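Local structure of LPS-assembly lipoprotein LptE (Acinetobacter baumannii, 5TSE) at residues A[58-63]-A[68-73]. The protein probably binds lipopolysaccharide and, together with LptD, takes part in its assembly at the surface of the outer membrane. Sequence-based numbering, arbitrary orientation.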
ATOM      1  N   PRO A  58      10.040   1.386  -1.334  1.00 49.33           N
ATOM      2  CA  PRO A  58       9.955   2.660  -2.035  1.00 52.46           C
ATOM      3  C   PRO A  58      11.074   2.683  -3.048  1.00 55.79           C
ATOM      4  O   PRO A  58      12.039   1.948  -2.891  1.00 57.94           O
ATOM      5  CB  PRO A  58      10.199   3.701  -0.947  1.00 51.24           C
ATOM      6  CG  PRO A  58      11.005   2.991   0.079  1.00 54.99           C
ATOM      7  CD  PRO A  58      10.705   1.522  -0.025  1.00 52.14           C
ATOM      8  N   ARG A  59      10.972   3.530  -4.061  1.00 54.89           N
ATOM      9  CA  ARG A  59      12.005   3.567  -5.075  1.00 59.76           C
ATOM     10  C   ARG A  59      11.983   4.927  -5.765  1.00 56.42           C
ATOM     11  O   ARG A  59      10.929   5.538  -5.938  1.00 56.00           O
ATOM     12  CB  ARG A  59      11.744   2.386  -6.017  1.00 69.31           C
ATOM     13  CG  ARG A  59      12.759   2.032  -7.087  1.00 75.63           C
ATOM     14  CD  ARG A  59      12.471   0.588  -7.494  1.00 80.21           C
ATOM     15  NE  ARG A  59      13.129   0.144  -8.723  1.00 89.31           N
ATOM     16  CZ  ARG A  59      12.548   0.046  -9.924  1.00 92.56           C
ATOM     17  NH1 ARG A  59      13.266  -0.377 -10.958  1.00 96.26           N
ATOM     18  NH2 ARG A  59      11.262   0.355 -10.112  1.00 94.34           N
ATOM     19  N   ARG A  60      13.164   5.429  -6.082  1.00 55.25           N
ATOM     20  CA  ARG A  60      13.309   6.701  -6.756  1.00 54.34           C
ATOM     21  C   ARG A  60      14.142   6.475  -8.013  1.00 55.36           C
ATOM     22  O   ARG A  60      15.364   6.524  -7.962  1.00 59.08           O
ATOM     23  CB  ARG A  60      13.974   7.720  -5.827  1.00 53.33           C
ATOM     24  CG  ARG A  60      14.167   9.102  -6.438  1.00 53.83           C
ATOM     25  CD  ARG A  60      14.846  10.032  -5.450  1.00 55.70           C
ATOM     26  NE  ARG A  60      14.902  11.401  -5.957  1.00 58.80           N
ATOM     27  CZ  ARG A  60      15.866  11.906  -6.730  1.00 61.69           C
ATOM     28  NH1 ARG A  60      16.905  11.162  -7.122  1.00 61.15           N
ATOM     29  NH2 ARG A  60      15.788  13.184  -7.115  1.00 61.92           N
ATOM     30  N   GLN A  61      13.467   6.205  -9.129  1.00 57.94           N
ATOM     31  CA  GLN A  61      14.139   5.973 -10.418  1.00 58.46           C
ATOM     32  C   GLN A  61      14.417   7.233 -11.192  1.00 56.49           C
ATOM     33  O   GLN A  61      13.555   8.102 -11.287  1.00 56.03           O
ATOM     34  CB  GLN A  61      13.261   5.178 -11.381  1.00 60.64           C
ATOM     35  CG  GLN A  61      13.140   3.700 -11.191  1.00 64.69           C
ATOM     36  CD  GLN A  61      12.360   3.085 -12.347  1.00 64.23           C
ATOM     37  OE1 GLN A  61      11.271   3.556 -12.691  1.00 68.51           O
ATOM     38  NE2 GLN A  61      12.904   2.033 -12.946  1.00 62.06           N
ATOM     39  N   LEU A  62      15.597   7.288 -11.800  1.00 55.60           N
ATOM     40  CA  LEU A  62      15.981   8.371 -12.674  1.00 57.43           C
ATOM     41  C   LEU A  62      15.931   7.725 -14.055  1.00 54.39           C
ATOM     42  O   LEU A  62      16.680   6.798 -14.332  1.00 53.37           O
ATOM     43  CB  LEU A  62      17.376   8.897 -12.328  1.00 64.79           C
ATOM     44  CG  LEU A  62      17.480   9.420 -10.884  1.00 71.09           C
ATOM     45  CD1 LEU A  62      18.896   9.849 -10.546  1.00 73.86           C
ATOM     46  CD2 LEU A  62      16.509  10.571 -10.640  1.00 72.53           C
ATOM     47  N   LEU A  63      15.020   8.187 -14.902  1.00 51.91           N
ATOM     48  CA  LEU A  63      14.849   7.619 -16.236  1.00 53.23           C
ATOM     49  C   LEU A  63      15.243   8.559 -17.361  1.00 54.83           C
ATOM     50  O   LEU A  63      14.620   9.599 -17.561  1.00 54.67           O
ATOM     51  CB  LEU A  63      13.396   7.205 -16.441  1.00 51.71           C
ATOM     52  CG  LEU A  63      12.859   6.125 -15.509  1.00 50.02           C
ATOM     53  CD1 LEU A  63      11.389   5.914 -15.810  1.00 50.27           C
ATOM     54  CD2 LEU A  63      13.635   4.815 -15.631  1.00 50.68           C
ATOM     55  N   THR A  68      14.899  13.790 -19.133  1.00 67.31           N
ATOM     56  CA  THR A  68      15.264  13.170 -17.860  1.00 63.54           C
ATOM     57  C   THR A  68      14.060  13.214 -16.921  1.00 59.05           C
ATOM     58  O   THR A  68      13.512  14.270 -16.675  1.00 56.52           O
ATOM     59  CB  THR A  68      16.469  13.877 -17.220  1.00 64.17           C
ATOM     60  OG1 THR A  68      17.571  13.825 -18.126  1.00 70.53           O
ATOM     61  CG2 THR A  68      16.873  13.193 -15.916  1.00 64.11           C
ATOM     62  N   GLU A  69      13.694  12.061 -16.370  1.00 58.34           N
ATOM     63  CA  GLU A  69      12.518  11.936 -15.520  1.00 59.29           C
ATOM     64  C   GLU A  69      12.751  11.258 -14.158  1.00 56.88           C
ATOM     65  O   GLU A  69      13.366  10.191 -14.081  1.00 57.44           O
ATOM     66  CB  GLU A  69      11.477  11.155 -16.324  1.00 61.30           C
ATOM     67  CG  GLU A  69      10.203  10.783 -15.593  1.00 61.46           C
ATOM     68  CD  GLU A  69       9.144  10.236 -16.537  1.00 66.33           C
ATOM     69  OE1 GLU A  69       8.867  10.903 -17.561  1.00 74.27           O
ATOM     70  OE2 GLU A  69       8.555   9.176 -16.239  1.00 62.82           O
ATOM     71  N   VAL A  70      12.244  11.884 -13.100  1.00 52.72           N
ATOM     72  CA  VAL A  70      12.333  11.338 -11.747  1.00 51.98           C
ATOM     73  C   VAL A  70      11.017  10.645 -11.423  1.00 51.84           C
ATOM     74  O   VAL A  70       9.989  11.304 -11.359  1.00 53.24           O
ATOM     75  CB  VAL A  70      12.578  12.431 -10.690  1.00 51.09           C
ATOM     76  CG1 VAL A  70      12.566  11.832  -9.285  1.00 51.31           C
ATOM     77  CG2 VAL A  70      13.900  13.132 -10.949  1.00 53.69           C
ATOM     78  N   LEU A  71      11.057   9.327 -11.196  1.00 50.99           N
ATOM     79  CA  LEU A  71       9.863   8.547 -10.897  1.00 49.93           C
ATOM     80  C   LEU A  71       9.890   7.992  -9.468  1.00 50.96           C
ATOM     81  O   LEU A  71      10.809   7.265  -9.080  1.00 53.78           O
ATOM     82  CB  LEU A  71       9.674   7.448 -11.944  1.00 50.65           C
ATOM     83  CG  LEU A  71       8.448   6.524 -11.813  1.00 51.04           C
ATOM     84  CD1 LEU A  71       8.055   5.902 -13.135  1.00 52.56           C
ATOM     85  CD2 LEU A  71       8.627   5.448 -10.745  1.00 51.07           C
ATOM     86  N   LEU A  72       8.861   8.349  -8.701  1.00 49.08           N
ATOM     87  CA  LEU A  72       8.728   7.958  -7.307  1.00 50.61           C
ATOM     88  C   LEU A  72       7.752   6.794  -7.227  1.00 48.85           C
ATOM     89  O   LEU A  72       6.569   6.951  -7.511  1.00 52.25           O
ATOM     90  CB  LEU A  72       8.243   9.154  -6.498  1.00 52.01           C
ATOM     91  CG  LEU A  72       9.140  10.407  -6.654  1.00 56.33           C
ATOM     92  CD1 LEU A  72       8.476  11.639  -6.079  1.00 59.49           C
ATOM     93  CD2 LEU A  72      10.510  10.212  -6.025  1.00 56.46           C
ATOM     94  N   ARG A  73       8.254   5.621  -6.870  1.00 50.18           N
ATOM     95  CA  ARG A  73       7.409   4.448  -6.791  1.00 52.50           C
ATOM     96  C   ARG A  73       7.354   3.866  -5.401  1.00 50.08           C
ATOM     97  O   ARG A  73       8.301   3.990  -4.637  1.00 45.93           O
ATOM     98  CB  ARG A  73       7.949   3.362  -7.728  1.00 56.86           C
ATOM     99  CG  ARG A  73       7.159   2.051  -7.721  1.00 61.16           C
ATOM    100  CD  ARG A  73       7.665   1.022  -8.738  1.00 65.09           C
ATOM    101  NE  ARG A  73       7.773   1.608 -10.063  1.00 70.58           N
ATOM    102  CZ  ARG A  73       6.745   1.903 -10.860  1.00 74.54           C
ATOM    103  NH1 ARG A  73       5.480   1.694 -10.482  1.00 73.64           N
ATOM    104  NH2 ARG A  73       6.987   2.441 -12.049  1.00 77.76           N
TER
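Arg-60 and Leu-72 form a non-hydrogen-bonded pair near the turn end of an antiparallel beta hairpin. Six backbone hydrogen bonds join 58-63 to 68-73, two for each of the pairs Arg-59 with Arg-73, Gln-61 with Leu-71 and Leu-63 with Glu-69.

From CB the chain of Arg-60 runs fully extended, with CG anti to the backbone N (chi1 -180°). CG lies alongside Leu-72, 3.8 Å from its CD2; further out the guanidinium swings across Val-70, whose CG1 sits 3.8 Å above the guanidinium plane, toward its rim. At the tip, NE makes a salt bridge with Glu-114 and NH2 one with Glu-110. A long arginine suits this place because its methylenes and flat face can rest on aliphatic neighbours while its charge reaches the acids. On the same side Leu-62 CD2 packs against Val-70 CG2 at 3.7 Å.

On the other face of the sheet, Gln-61 lies beside Leu-71, OE1 being 3.8 Å from CD2, while its CG covers the centre of one face of the Arg-59 guanidinium. Arg-59 and Arg-73 run side by side, their guanidinium planes 39° apart, and the like charges approach at the edges, Arg-59 NH2 being 3.7 Å from Arg-73 NE. The Arg-73 chain turns at chi3 (-51°), carrying NE along the strand toward Gln-61, and NH1 is hydrogen-bonded to Thr-95 OG1.

Helix 110-134 packs over the side bearing Val-70 and Leu-72, the latter touching Leu-117, which suits their buried aliphatic side chains. Strand 92-101 continues the sheet beyond 68-73, pairing through Val-70 with Tyr-100 and Leu-72 with Arg-98.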